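DUF1780 domain-containing protein (Pseudomonas aeruginosa, PDB 1Y0K) is of unknown function but belongs to the PDDEXK nuclease clan and may act as an endonuclease. Local coordinates at residues W32-F37 with A65-F70; V60-A65 with P190-A195; L139-F144 with Q167-L172. All coordinates share one frame; numbering follows the deposited sequence.

Contact 1 of 3, residues W32-F37 with A65-F70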
ATOM      1  N   TRP A  32       9.967   5.607   2.338  1.00 14.18           N
ATOM      2  CA  TRP A  32      10.233   4.281   2.882  1.00 14.08           C
ATOM      3  C   TRP A  32       9.159   3.306   2.390  1.00 13.52           C
ATOM      4  O   TRP A  32       9.486   2.210   1.962  1.00 13.13           O
ATOM      5  CB  TRP A  32      10.287   4.350   4.420  1.00 14.84           C
ATOM      6  CG  TRP A  32      10.415   3.026   5.160  1.00 15.21           C
ATOM      7  CD1 TRP A  32      11.565   2.444   5.600  1.00 16.25           C
ATOM      8  CD2 TRP A  32       9.342   2.175   5.586  1.00 15.23           C
ATOM      9  NE1 TRP A  32      11.281   1.259   6.255  1.00 14.93           N
ATOM     10  CE2 TRP A  32       9.922   1.075   6.263  1.00 15.68           C
ATOM     11  CE3 TRP A  32       7.941   2.232   5.456  1.00 16.49           C
ATOM     12  CZ2 TRP A  32       9.152   0.037   6.806  1.00 15.80           C
ATOM     13  CZ3 TRP A  32       7.166   1.199   6.002  1.00 17.36           C
ATOM     14  CH2 TRP A  32       7.777   0.115   6.673  1.00 15.26           C
ATOM     15  N   VAL A  33       7.889   3.715   2.424  1.00 12.86           N
ATOM     16  CA  VAL A  33       6.800   2.856   1.925  1.00 12.36           C
ATOM     17  C   VAL A  33       7.025   2.499   0.448  1.00 12.42           C
ATOM     18  O   VAL A  33       6.903   1.333   0.047  1.00 12.43           O
ATOM     19  CB  VAL A  33       5.417   3.515   2.104  1.00 11.89           C
ATOM     20  CG1 VAL A  33       4.341   2.715   1.380  1.00 13.11           C
ATOM     21  CG2 VAL A  33       5.071   3.618   3.596  1.00 12.26           C
ATOM     22  N   CYS A  34       7.348   3.506  -0.355  1.00 12.71           N
ATOM     23  CA  CYS A  34       7.633   3.287  -1.771  1.00 12.40           C
ATOM     24  C   CYS A  34       8.790   2.300  -1.948  1.00 12.58           C
ATOM     25  O   CYS A  34       8.706   1.398  -2.770  1.00 12.29           O
ATOM     26  CB  CYS A  34       7.935   4.615  -2.472  1.00 12.88           C
ATOM     27  SG  CYS A  34       6.494   5.721  -2.524  1.00 14.39           S
ATOM     28  N   GLN A  35       9.865   2.467  -1.183  1.00 12.69           N
ATOM     29  CA  GLN A  35      10.991   1.529  -1.297  1.00 13.85           C
ATOM     30  C   GLN A  35      10.584   0.101  -0.964  1.00 13.53           C
ATOM     31  O   GLN A  35      10.950  -0.825  -1.683  1.00 13.65           O
ATOM     32  CB  GLN A  35      12.154   1.957  -0.409  1.00 14.28           C
ATOM     33  CG  GLN A  35      12.945   3.121  -0.967  1.00 16.48           C
ATOM     34  CD  GLN A  35      14.197   3.376  -0.149  1.00 18.85           C
ATOM     35  OE1 GLN A  35      15.011   2.474   0.067  1.00 21.81           O
ATOM     36  NE2 GLN A  35      14.351   4.590   0.315  1.00 20.49           N
ATOM     37  N   ARG A  36       9.826  -0.080   0.120  1.00 13.36           N
ATOM     38  CA  ARG A  36       9.366  -1.426   0.525  1.00 13.54           C
ATOM     39  C   ARG A  36       8.517  -2.064  -0.576  1.00 13.57           C
ATOM     40  O   ARG A  36       8.637  -3.260  -0.867  1.00 14.10           O
ATOM     41  CB  ARG A  36       8.571  -1.370   1.839  1.00 13.52           C
ATOM     42  CG  ARG A  36       9.352  -0.862   3.093  1.00 14.43           C
ATOM     43  CD  ARG A  36      10.641  -1.676   3.440  1.00 16.30           C
ATOM     44  NE  ARG A  36      11.809  -1.446   2.575  1.00 18.87           N
ATOM     45  CZ  ARG A  36      12.544  -0.330   2.530  1.00 21.88           C
ATOM     46  NH1 ARG A  36      13.594  -0.257   1.715  1.00 22.39           N
ATOM     47  NH2 ARG A  36      12.238   0.728   3.270  1.00 22.51           N
ATOM     48  N   PHE A  37       7.661  -1.255  -1.194  1.00 13.31           N
ATOM     49  CA  PHE A  37       6.795  -1.719  -2.288  1.00 13.03           C
ATOM     50  C   PHE A  37       7.618  -2.135  -3.508  1.00 13.28           C
ATOM     51  O   PHE A  37       7.404  -3.211  -4.077  1.00 13.13           O
ATOM     52  CB  PHE A  37       5.806  -0.591  -2.631  1.00 13.27           C
ATOM     53  CG  PHE A  37       4.897  -0.878  -3.790  1.00 12.51           C
ATOM     54  CD1 PHE A  37       4.007  -1.947  -3.754  1.00 11.51           C
ATOM     55  CD2 PHE A  37       4.881  -0.026  -4.894  1.00 13.97           C
ATOM     56  CE1 PHE A  37       3.139  -2.185  -4.809  1.00 11.89           C
ATOM     57  CE2 PHE A  37       4.022  -0.258  -5.966  1.00 14.79           C
ATOM     58  CZ  PHE A  37       3.136  -1.347  -5.916  1.00 14.24           C
ATOM     59  N   ALA A  65       5.837   7.163 -12.047  1.00 15.91           N
ATOM     60  CA  ALA A  65       4.816   6.977 -11.005  1.00 15.52           C
ATOM     61  C   ALA A  65       4.665   8.234 -10.165  1.00 15.42           C
ATOM     62  O   ALA A  65       5.639   8.933  -9.898  1.00 15.47           O
ATOM     63  CB  ALA A  65       5.145   5.773 -10.105  1.00 15.70           C
ATOM     64  N   GLY A  66       3.432   8.512  -9.759  1.00 15.45           N
ATOM     65  CA  GLY A  66       3.144   9.606  -8.840  1.00 14.94           C
ATOM     66  C   GLY A  66       2.511   8.960  -7.622  1.00 14.11           C
ATOM     67  O   GLY A  66       1.290   8.861  -7.518  1.00 14.78           O
ATOM     68  N   PHE A  67       3.349   8.507  -6.701  1.00 14.07           N
ATOM     69  CA  PHE A  67       2.836   7.736  -5.568  1.00 13.27           C
ATOM     70  C   PHE A  67       2.204   8.634  -4.528  1.00 13.37           C
ATOM     71  O   PHE A  67       2.879   9.483  -3.928  1.00 13.06           O
ATOM     72  CB  PHE A  67       3.944   6.909  -4.918  1.00 13.28           C
ATOM     73  CG  PHE A  67       4.331   5.668  -5.688  1.00 13.91           C
ATOM     74  CD1 PHE A  67       3.373   4.713  -6.045  1.00 14.73           C
ATOM     75  CD2 PHE A  67       5.655   5.437  -6.007  1.00 14.03           C
ATOM     76  CE1 PHE A  67       3.737   3.557  -6.743  1.00 15.02           C
ATOM     77  CE2 PHE A  67       6.039   4.277  -6.681  1.00 14.68           C
ATOM     78  CZ  PHE A  67       5.075   3.340  -7.060  1.00 14.38           C
ATOM     79  N   GLU A  68       0.899   8.424  -4.323  1.00 12.20           N
ATOM     80  CA  GLU A  68       0.131   9.092  -3.288  1.00 13.08           C
ATOM     81  C   GLU A  68       0.005   8.090  -2.141  1.00 12.82           C
ATOM     82  O   GLU A  68      -0.734   7.109  -2.234  1.00 12.73           O
ATOM     83  CB  GLU A  68      -1.231   9.488  -3.860  1.00 13.85           C
ATOM     84  CG  GLU A  68      -2.279   9.985  -2.865  1.00 16.29           C
ATOM     85  CD  GLU A  68      -2.041  11.390  -2.396  1.00 19.79           C
ATOM     86  OE1 GLU A  68      -0.965  11.971  -2.704  1.00 19.61           O
ATOM     87  OE2 GLU A  68      -2.955  11.918  -1.714  1.00 22.02           O
ATOM     88  N   VAL A  69       0.765   8.333  -1.085  1.00 11.87           N
ATOM     89  CA  VAL A  69       0.967   7.322  -0.040  1.00 12.91           C
ATOM     90  C   VAL A  69       0.051   7.569   1.153  1.00 13.48           C
ATOM     91  O   VAL A  69      -0.034   8.694   1.665  1.00 14.09           O
ATOM     92  CB  VAL A  69       2.445   7.310   0.409  1.00 12.51           C
ATOM     93  CG1 VAL A  69       2.661   6.362   1.595  1.00 14.61           C
ATOM     94  CG2 VAL A  69       3.335   6.917  -0.783  1.00 13.53           C
ATOM     95  N   PHE A  70      -0.652   6.529   1.592  1.00 13.14           N
ATOM     96  CA  PHE A  70      -1.458   6.662   2.804  1.00 13.34           C
ATOM     97  C   PHE A  70      -1.340   5.429   3.692  1.00 14.20           C
ATOM     98  O   PHE A  70      -0.916   4.370   3.237  1.00 13.49           O
ATOM     99  CB  PHE A  70      -2.912   7.019   2.477  1.00 13.66           C
ATOM    100  CG  PHE A  70      -3.681   5.935   1.767  1.00 12.44           C
ATOM    101  CD1 PHE A  70      -4.637   5.183   2.455  1.00 13.91           C
ATOM    102  CD2 PHE A  70      -3.484   5.693   0.401  1.00 14.16           C
ATOM    103  CE1 PHE A  70      -5.389   4.197   1.796  1.00 13.75           C
ATOM    104  CE2 PHE A  70      -4.220   4.690  -0.271  1.00 14.01           C
ATOM    105  CZ  PHE A  70      -5.167   3.942   0.429  1.00 15.25           C
TER

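Contact 2 of 3, residues V60-A65 with P190-A195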
ATOM      1  N   VAL A  60       5.405  11.093  -3.648  1.00 14.65           N
ATOM      2  CA  VAL A  60       6.703  10.606  -4.086  1.00 14.79           C
ATOM      3  C   VAL A  60       6.667  10.291  -5.571  1.00 14.71           C
ATOM      4  O   VAL A  60       5.842   9.490  -6.027  1.00 15.12           O
ATOM      5  CB  VAL A  60       7.126   9.336  -3.290  1.00 14.09           C
ATOM      6  CG1 VAL A  60       8.442   8.769  -3.823  1.00 14.97           C
ATOM      7  CG2 VAL A  60       7.228   9.638  -1.788  1.00 14.55           C
ATOM      8  N   LEU A  61       7.570  10.923  -6.324  1.00 15.20           N
ATOM      9  CA  LEU A  61       7.744  10.613  -7.739  1.00 15.42           C
ATOM     10  C   LEU A  61       8.804   9.537  -7.920  1.00 15.63           C
ATOM     11  O   LEU A  61       9.864   9.590  -7.301  1.00 15.95           O
ATOM     12  CB  LEU A  61       8.139  11.866  -8.541  1.00 15.78           C
ATOM     13  CG  LEU A  61       7.277  13.132  -8.367  1.00 16.01           C
ATOM     14  CD1 LEU A  61       7.899  14.327  -9.095  1.00 17.44           C
ATOM     15  CD2 LEU A  61       5.861  12.906  -8.864  1.00 18.24           C
ATOM     16  N   PHE A  62       8.508   8.560  -8.765  1.00 15.39           N
ATOM     17  CA  PHE A  62       9.494   7.536  -9.125  1.00 15.80           C
ATOM     18  C   PHE A  62       9.230   7.052 -10.534  1.00 16.14           C
ATOM     19  O   PHE A  62       8.207   6.423 -10.790  1.00 15.70           O
ATOM     20  CB  PHE A  62       9.430   6.347  -8.151  1.00 15.91           C
ATOM     21  CG  PHE A  62      10.269   5.170  -8.577  1.00 16.22           C
ATOM     22  CD1 PHE A  62      11.643   5.172  -8.361  1.00 16.26           C
ATOM     23  CD2 PHE A  62       9.692   4.068  -9.196  1.00 16.28           C
ATOM     24  CE1 PHE A  62      12.436   4.089  -8.775  1.00 16.57           C
ATOM     25  CE2 PHE A  62      10.475   2.975  -9.601  1.00 17.11           C
ATOM     26  CZ  PHE A  62      11.846   2.987  -9.393  1.00 17.51           C
ATOM     27  N   LYS A  63      10.158   7.343 -11.447  1.00 17.09           N
ATOM     28  CA  LYS A  63      10.101   6.842 -12.836  1.00 18.48           C
ATOM     29  C   LYS A  63       8.699   6.833 -13.471  1.00 18.22           C
ATOM     30  O   LYS A  63       8.206   5.794 -13.953  1.00 19.80           O
ATOM     31  CB  LYS A  63      10.728   5.450 -12.924  1.00 18.82           C
ATOM     32  CG  LYS A  63      12.169   5.405 -12.461  1.00 20.30           C
ATOM     33  CD  LYS A  63      12.760   4.007 -12.630  1.00 24.60           C
ATOM     34  CE  LYS A  63      14.224   4.011 -12.203  1.00 25.96           C
ATOM     35  NZ  LYS A  63      14.976   2.813 -12.674  1.00 28.15           N
ATOM     36  N   GLY A  64       8.058   7.990 -13.460  1.00 18.21           N
ATOM     37  CA  GLY A  64       6.757   8.129 -14.088  1.00 17.38           C
ATOM     38  C   GLY A  64       5.589   7.883 -13.144  1.00 16.79           C
ATOM     39  O   GLY A  64       4.472   8.329 -13.427  1.00 17.03           O
ATOM     40  N   ALA A  65       5.837   7.163 -12.047  1.00 15.91           N
ATOM     41  CA  ALA A  65       4.816   6.977 -11.005  1.00 15.52           C
ATOM     42  C   ALA A  65       4.665   8.234 -10.165  1.00 15.42           C
ATOM     43  O   ALA A  65       5.639   8.933  -9.898  1.00 15.47           O
ATOM     44  CB  ALA A  65       5.145   5.773 -10.105  1.00 15.70           C
ATOM     45  N   PRO A 190       2.731   3.328 -14.977  1.00 22.72           N
ATOM     46  CA  PRO A 190       4.055   2.744 -15.185  1.00 22.63           C
ATOM     47  C   PRO A 190       4.003   1.248 -15.448  1.00 22.35           C
ATOM     48  O   PRO A 190       3.199   0.529 -14.847  1.00 21.80           O
ATOM     49  CB  PRO A 190       4.748   3.010 -13.853  1.00 23.20           C
ATOM     50  CG  PRO A 190       4.186   4.307 -13.418  1.00 23.17           C
ATOM     51  CD  PRO A 190       2.740   4.290 -13.854  1.00 22.96           C
ATOM     52  N   GLU A 191       4.866   0.777 -16.339  1.00 22.22           N
ATOM     53  CA  GLU A 191       4.842  -0.624 -16.730  1.00 22.92           C
ATOM     54  C   GLU A 191       5.065  -1.585 -15.556  1.00 21.74           C
ATOM     55  O   GLU A 191       4.469  -2.668 -15.532  1.00 21.26           O
ATOM     56  CB  GLU A 191       5.850  -0.869 -17.852  1.00 23.63           C
ATOM     57  CG  GLU A 191       5.832  -2.269 -18.414  1.00 27.64           C
ATOM     58  CD  GLU A 191       7.143  -2.616 -19.077  1.00 32.17           C
ATOM     59  OE1 GLU A 191       8.195  -2.177 -18.562  1.00 35.78           O
ATOM     60  OE2 GLU A 191       7.125  -3.325 -20.105  1.00 34.71           O
ATOM     61  N   PHE A 192       5.886  -1.191 -14.578  1.00 21.41           N
ATOM     62  CA  PHE A 192       6.144  -2.053 -13.421  1.00 21.13           C
ATOM     63  C   PHE A 192       4.888  -2.331 -12.592  1.00 20.76           C
ATOM     64  O   PHE A 192       4.764  -3.391 -11.991  1.00 20.93           O
ATOM     65  CB  PHE A 192       7.330  -1.576 -12.556  1.00 21.03           C
ATOM     66  CG  PHE A 192       7.067  -0.319 -11.759  1.00 20.62           C
ATOM     67  CD1 PHE A 192       6.461  -0.383 -10.499  1.00 20.98           C
ATOM     68  CD2 PHE A 192       7.460   0.927 -12.249  1.00 20.88           C
ATOM     69  CE1 PHE A 192       6.219   0.782  -9.756  1.00 20.04           C
ATOM     70  CE2 PHE A 192       7.233   2.103 -11.506  1.00 20.74           C
ATOM     71  CZ  PHE A 192       6.609   2.028 -10.261  1.00 20.04           C
ATOM     72  N   LEU A 193       3.951  -1.388 -12.583  1.00 20.31           N
ATOM     73  CA  LEU A 193       2.653  -1.633 -11.958  1.00 19.76           C
ATOM     74  C   LEU A 193       1.812  -2.623 -12.772  1.00 19.50           C
ATOM     75  O   LEU A 193       1.310  -3.609 -12.242  1.00 18.73           O
ATOM     76  CB  LEU A 193       1.899  -0.314 -11.741  1.00 19.90           C
ATOM     77  CG  LEU A 193       2.531   0.601 -10.688  1.00 19.13           C
ATOM     78  CD1 LEU A 193       1.819   1.950 -10.645  1.00 20.05           C
ATOM     79  CD2 LEU A 193       2.527  -0.064  -9.303  1.00 18.42           C
ATOM     80  N   ARG A 194       1.682  -2.357 -14.070  1.00 19.34           N
ATOM     81  CA  ARG A 194       0.878  -3.199 -14.949  1.00 19.43           C
ATOM     82  C   ARG A 194       1.383  -4.636 -15.002  1.00 19.14           C
ATOM     83  O   ARG A 194       0.588  -5.580 -15.020  1.00 18.81           O
ATOM     84  CB  ARG A 194       0.796  -2.573 -16.341  1.00 19.62           C
ATOM     85  CG  ARG A 194      -0.185  -1.395 -16.346  1.00 21.99           C
ATOM     86  CD  ARG A 194      -0.428  -0.819 -17.728  1.00 26.47           C
ATOM     87  NE  ARG A 194       0.779  -0.184 -18.246  1.00 30.32           N
ATOM     88  CZ  ARG A 194       1.560  -0.724 -19.179  1.00 32.66           C
ATOM     89  NH1 ARG A 194       1.251  -1.906 -19.705  1.00 33.64           N
ATOM     90  NH2 ARG A 194       2.646  -0.085 -19.584  1.00 33.70           N
ATOM     91  N   ALA A 195       2.706  -4.781 -14.967  1.00 19.10           N
ATOM     92  CA  ALA A 195       3.369  -6.090 -14.998  1.00 19.45           C
ATOM     93  C   ALA A 195       3.037  -6.985 -13.804  1.00 19.11           C
ATOM     94  O   ALA A 195       3.170  -8.208 -13.880  1.00 19.13           O
ATOM     95  CB  ALA A 195       4.873  -5.906 -15.096  1.00 19.89           C
TER

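Contact 3 of 3, residues L139-F144 with Q167-L172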
ATOM      1  N   LEU A 139      -2.686   9.906 -10.525  1.00 14.94           N
ATOM      2  CA  LEU A 139      -2.203   9.483  -9.210  1.00 14.10           C
ATOM      3  C   LEU A 139      -2.176   7.967  -9.064  1.00 13.67           C
ATOM      4  O   LEU A 139      -3.143   7.276  -9.396  1.00 12.86           O
ATOM      5  CB  LEU A 139      -3.066  10.099  -8.094  1.00 14.57           C
ATOM      6  CG  LEU A 139      -3.138  11.635  -8.014  1.00 15.04           C
ATOM      7  CD1 LEU A 139      -4.028  12.077  -6.850  1.00 14.62           C
ATOM      8  CD2 LEU A 139      -1.748  12.269  -7.898  1.00 15.23           C
ATOM      9  N   ASP A 140      -1.053   7.476  -8.561  1.00 12.82           N
ATOM     10  CA  ASP A 140      -0.868   6.062  -8.240  1.00 13.21           C
ATOM     11  C   ASP A 140      -0.952   5.880  -6.731  1.00 13.22           C
ATOM     12  O   ASP A 140      -0.007   6.185  -6.003  1.00 13.63           O
ATOM     13  CB  ASP A 140       0.491   5.610  -8.760  1.00 13.27           C
ATOM     14  CG  ASP A 140       0.649   5.875 -10.254  1.00 14.55           C
ATOM     15  OD1 ASP A 140      -0.189   5.370 -11.030  1.00 13.51           O
ATOM     16  OD2 ASP A 140       1.611   6.576 -10.651  1.00 14.70           O
ATOM     17  N   LEU A 141      -2.102   5.420  -6.257  1.00 12.66           N
ATOM     18  CA  LEU A 141      -2.318   5.308  -4.819  1.00 11.93           C
ATOM     19  C   LEU A 141      -1.563   4.108  -4.265  1.00 11.62           C
ATOM     20  O   LEU A 141      -1.538   3.043  -4.884  1.00 11.37           O
ATOM     21  CB  LEU A 141      -3.815   5.201  -4.498  1.00 12.35           C
ATOM     22  CG  LEU A 141      -4.611   6.525  -4.457  1.00 14.37           C
ATOM     23  CD1 LEU A 141      -4.503   7.145  -3.099  1.00 16.25           C
ATOM     24  CD2 LEU A 141      -4.187   7.554  -5.526  1.00 16.64           C
ATOM     25  N   LEU A 142      -0.949   4.300  -3.101  1.00 11.28           N
ATOM     26  CA  LEU A 142      -0.159   3.253  -2.447  1.00 11.17           C
ATOM     27  C   LEU A 142      -0.453   3.252  -0.954  1.00 11.31           C
ATOM     28  O   LEU A 142      -0.084   4.190  -0.242  1.00 11.49           O
ATOM     29  CB  LEU A 142       1.339   3.461  -2.696  1.00 10.82           C
ATOM     30  CG  LEU A 142       2.295   2.442  -2.069  1.00 11.52           C
ATOM     31  CD1 LEU A 142       1.983   1.014  -2.562  1.00 12.02           C
ATOM     32  CD2 LEU A 142       3.756   2.819  -2.368  1.00 12.15           C
ATOM     33  N   ALA A 143      -1.144   2.207  -0.496  1.00 11.63           N
ATOM     34  CA  ALA A 143      -1.518   2.091   0.917  1.00 11.90           C
ATOM     35  C   ALA A 143      -0.500   1.240   1.641  1.00 12.36           C
ATOM     36  O   ALA A 143      -0.200   0.131   1.182  1.00 12.32           O
ATOM     37  CB  ALA A 143      -2.899   1.427   1.047  1.00 12.82           C
ATOM     38  N   PHE A 144       0.028   1.736   2.764  1.00 12.10           N
ATOM     39  CA  PHE A 144       0.785   0.868   3.675  1.00 12.32           C
ATOM     40  C   PHE A 144      -0.195   0.356   4.728  1.00 12.90           C
ATOM     41  O   PHE A 144      -0.748   1.136   5.511  1.00 12.52           O
ATOM     42  CB  PHE A 144       1.968   1.588   4.327  1.00 12.95           C
ATOM     43  CG  PHE A 144       2.774   0.693   5.227  1.00 12.18           C
ATOM     44  CD1 PHE A 144       3.773  -0.114   4.688  1.00 14.67           C
ATOM     45  CD2 PHE A 144       2.520   0.637   6.595  1.00 15.51           C
ATOM     46  CE1 PHE A 144       4.520  -0.970   5.503  1.00 16.04           C
ATOM     47  CE2 PHE A 144       3.270  -0.219   7.421  1.00 15.14           C
ATOM     48  CZ  PHE A 144       4.263  -1.022   6.866  1.00 15.01           C
ATOM     49  N   GLN A 167     -13.460   5.833  -8.376  1.00 17.83           N
ATOM     50  CA  GLN A 167     -12.904   7.088  -7.829  1.00 17.46           C
ATOM     51  C   GLN A 167     -11.926   7.788  -8.783  1.00 17.36           C
ATOM     52  O   GLN A 167     -11.588   8.971  -8.588  1.00 17.97           O
ATOM     53  CB  GLN A 167     -12.262   6.847  -6.454  1.00 17.11           C
ATOM     54  CG  GLN A 167     -13.277   6.543  -5.339  1.00 16.93           C
ATOM     55  CD  GLN A 167     -12.640   5.982  -4.076  1.00 17.57           C
ATOM     56  OE1 GLN A 167     -11.477   5.548  -4.084  1.00 17.55           O
ATOM     57  NE2 GLN A 167     -13.406   5.984  -2.975  1.00 17.91           N
ATOM     58  N   GLY A 168     -11.466   7.050  -9.793  1.00 16.95           N
ATOM     59  CA  GLY A 168     -10.704   7.614 -10.911  1.00 16.21           C
ATOM     60  C   GLY A 168      -9.189   7.598 -10.828  1.00 15.98           C
ATOM     61  O   GLY A 168      -8.521   8.124 -11.724  1.00 16.00           O
ATOM     62  N   TRP A 169      -8.630   6.995  -9.778  1.00 14.60           N
ATOM     63  CA  TRP A 169      -7.164   6.864  -9.654  1.00 14.20           C
ATOM     64  C   TRP A 169      -6.547   6.134 -10.844  1.00 13.72           C
ATOM     65  O   TRP A 169      -7.177   5.263 -11.440  1.00 13.12           O
ATOM     66  CB  TRP A 169      -6.779   6.084  -8.379  1.00 14.40           C
ATOM     67  CG  TRP A 169      -7.593   6.415  -7.184  1.00 14.79           C
ATOM     68  CD1 TRP A 169      -8.460   5.581  -6.517  1.00 15.64           C
ATOM     69  CD2 TRP A 169      -7.647   7.675  -6.508  1.00 14.51           C
ATOM     70  NE1 TRP A 169      -9.027   6.249  -5.454  1.00 15.17           N
ATOM     71  CE2 TRP A 169      -8.560   7.535  -5.434  1.00 14.77           C
ATOM     72  CE3 TRP A 169      -7.019   8.914  -6.704  1.00 15.44           C
ATOM     73  CZ2 TRP A 169      -8.847   8.581  -4.559  1.00 14.54           C
ATOM     74  CZ3 TRP A 169      -7.310   9.948  -5.838  1.00 15.10           C
ATOM     75  CH2 TRP A 169      -8.218   9.775  -4.777  1.00 15.85           C
ATOM     76  N   ARG A 170      -5.292   6.457 -11.163  1.00 13.14           N
ATOM     77  CA  ARG A 170      -4.590   5.743 -12.229  1.00 12.82           C
ATOM     78  C   ARG A 170      -4.275   4.291 -11.844  1.00 12.81           C
ATOM     79  O   ARG A 170      -4.326   3.381 -12.678  1.00 12.96           O
ATOM     80  CB  ARG A 170      -3.295   6.459 -12.597  1.00 12.62           C
ATOM     81  CG  ARG A 170      -2.644   5.822 -13.827  1.00 13.50           C
ATOM     82  CD  ARG A 170      -1.595   6.708 -14.430  1.00 15.18           C
ATOM     83  NE  ARG A 170      -0.425   6.858 -13.569  1.00 16.76           N
ATOM     84  CZ  ARG A 170       0.598   7.644 -13.877  1.00 18.53           C
ATOM     85  NH1 ARG A 170       0.567   8.340 -15.012  1.00 19.35           N
ATOM     86  NH2 ARG A 170       1.637   7.749 -13.060  1.00 19.69           N
ATOM     87  N   SER A 171      -3.948   4.094 -10.573  1.00 12.18           N
ATOM     88  CA  SER A 171      -3.612   2.776 -10.041  1.00 11.80           C
ATOM     89  C   SER A 171      -3.786   2.788  -8.526  1.00 11.65           C
ATOM     90  O   SER A 171      -3.862   3.851  -7.902  1.00 11.38           O
ATOM     91  CB  SER A 171      -2.171   2.382 -10.420  1.00 11.89           C
ATOM     92  OG  SER A 171      -1.206   3.130  -9.686  1.00 13.27           O
ATOM     93  N   LEU A 172      -3.881   1.593  -7.949  1.00 11.72           N
ATOM     94  CA  LEU A 172      -3.991   1.453  -6.502  1.00 11.51           C
ATOM     95  C   LEU A 172      -3.252   0.190  -6.148  1.00 11.49           C
ATOM     96  O   LEU A 172      -3.494  -0.859  -6.744  1.00 11.10           O
ATOM     97  CB  LEU A 172      -5.449   1.344  -6.068  1.00 11.63           C
ATOM     98  CG  LEU A 172      -5.733   1.020  -4.589  1.00 11.08           C
ATOM     99  CD1 LEU A 172      -5.159   2.084  -3.641  1.00 10.28           C
ATOM    100  CD2 LEU A 172      -7.220   0.867  -4.370  1.00 12.40           C
TER
HETATM  101  O   HOH W   1      -0.267   2.097  -7.251  1.00 13.74           O

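Contact 1 of 3, residues W32-F37 with A65-F70
The sulfur of Cys34 reaches from helix 26-40 into the angle between two strand side chains, Phe67 and Val69. Cys34 SG lies 3.6 Å from Phe67 CD2 and 4.4 Å from the centroid of the Phe67 ring, approaching it obliquely in a sulfur-aromatic contact. Cys34 SG also meets Val69 CG2 at 3.8 Å. Holding SG anti to the carbonyl carbon of its own residue (chi1 -66°) carries the sulfur out toward the strand.

The aromatic part of the contact lies one helical turn on, where Phe37 brings its CE2 corner to the far end of the Phe67 ring, 3.9 Å from Phe67 CE1. The Phe37 and Phe67 planes are almost perpendicular (89°), with centroids 5.8 Å apart. Phe67 thus touches the sulfur through CB, CG and CD2, and Phe37 through CE1 and CZ.

Aliphatic packing closes the other end. Val33 CB and Val69 CG1 meet at 4.0 Å, the two side chains lying alongside one another with opposite headings.

The axes of segments 32-37 and 65-70 make an angle of 108° and come within 9.7 Å. Val33 and Phe37 also extend to Val175 on strand 171-175, whereas Glu68 and Phe70 point away, Phe70 packing on helix 119-132. Every touching side chain is buried and apolar or weakly polar, which implies that this part of the helix is probably held against strand 65-73 by shape and dispersion rather than by directional polar bonds.

Contact 2 of 3, residues V60-A65 with P190-A195
Phe62 turns an edge of its ring toward the face of Phe192 in an offset edge-to-face pair. The two planes stand at 72° and the ring centroids are 5.7 Å apart, with Phe62 CD2 the leading atom, 3.8 Å from Phe192 CZ. Phe192 reaches this place with CG between its backbone N and carbonyl carbon (chi1 71°), which throws the ring from helix 191-194 across to the strand side. Phe192 CZ also lies 4.0 Å from Ala65 CB.

Phe62 and Ala65 are the ends of a type I' turn and bond to each other through both their backbone N and O atoms, the pattern of a tight two-residue beta-hairpin joining strands 60-62 and 65-73. Lys63, in the turn, places its CG over the centre of one face of the Phe62 ring.

Pro190, at the N-cap position of the short helix, points CG of its ring at the end of the hairpin. Pro190 CG approaches Ala65 CB at 3.7 Å and sits 3.6 Å from Ala65 N. The same atom brushes the Gly64 backbone. Leu38 of helix 26-40 touches both phenylalanine side chains.

Contact 3 of 3, residues L139-F144 with Q167-L172
Asp140 OD1 accepts two hydrogen bonds, one from Ser171 OG at 2.8 Å and one from Arg170 NE at 3.0 Å. The serine comes in on the anti side of the carboxylate and the arginine on the syn side, from opposite faces of its plane. Arg170 grips the acid side-on: the NE bond is nearly straight (176°), and NH2 completes a salt bridge to Asp140 OD2 at 2.7 Å. The two bonds, one to each oxygen, hold the groups nearly coplanar (24°) and restrict their rotation. Gly66 N also bonds to OD2, and Arg170 NH2 to Gly64 O, tying the pair to the next strand and its hairpin.

Leu139 O receives Arg170 N at 2.9 Å, and Leu141 N donates to Ser171 O, also at 2.9 Å. A water donates to both Leu141 O and Ser171 OG, bridging the two strands.

On the face that carries Leu141 and Leu172, Leu141 lies over the indole of Trp169, from the preceding loop. Its CG stands 4.0 Å from the centroid of the Trp169 five-membered ring, 19° off the normal, a CH-pi contact, and Leu141 CD2 overhangs the rim, 3.4 Å from Trp169 CE3. Leu139 CD1 meets the indole at its edge, near CZ3. Trp169 NE1 is held by Gln167 OE1 at 2.9 Å, which steadies the ring, while Leu172 CD1 packs against Leu141 CB.

Asp140 pairs with Ser171, and Leu141 with Leu172, in parallel register, the arrangement of neighbouring parallel strands joined by a crossover connection, in the mixed sheet of this putative PDDEXK-type nuclease.

In the fold
The three contacts cluster round the central mixed sheet, their centres about 10 to 11 Å apart. Contact 1 lays helix 26-40 on strand 65-73; contact 2 sets the hairpin leading into that strand against helix 191-194; contact 3 pairs strands 140-146 and 171-175, the first of which lies beside 65-73. Contacts 1 and 2 share Ala65 and their segments alternate along the chain, whereas contact 3 follows contact 1 and is nested within the long loop closed by contact 2. Early and late parts of the chain therefore meet around the 60-65 hairpin and the start of strand 140-146, consistent with a single compact domain of the PDDEXK clan.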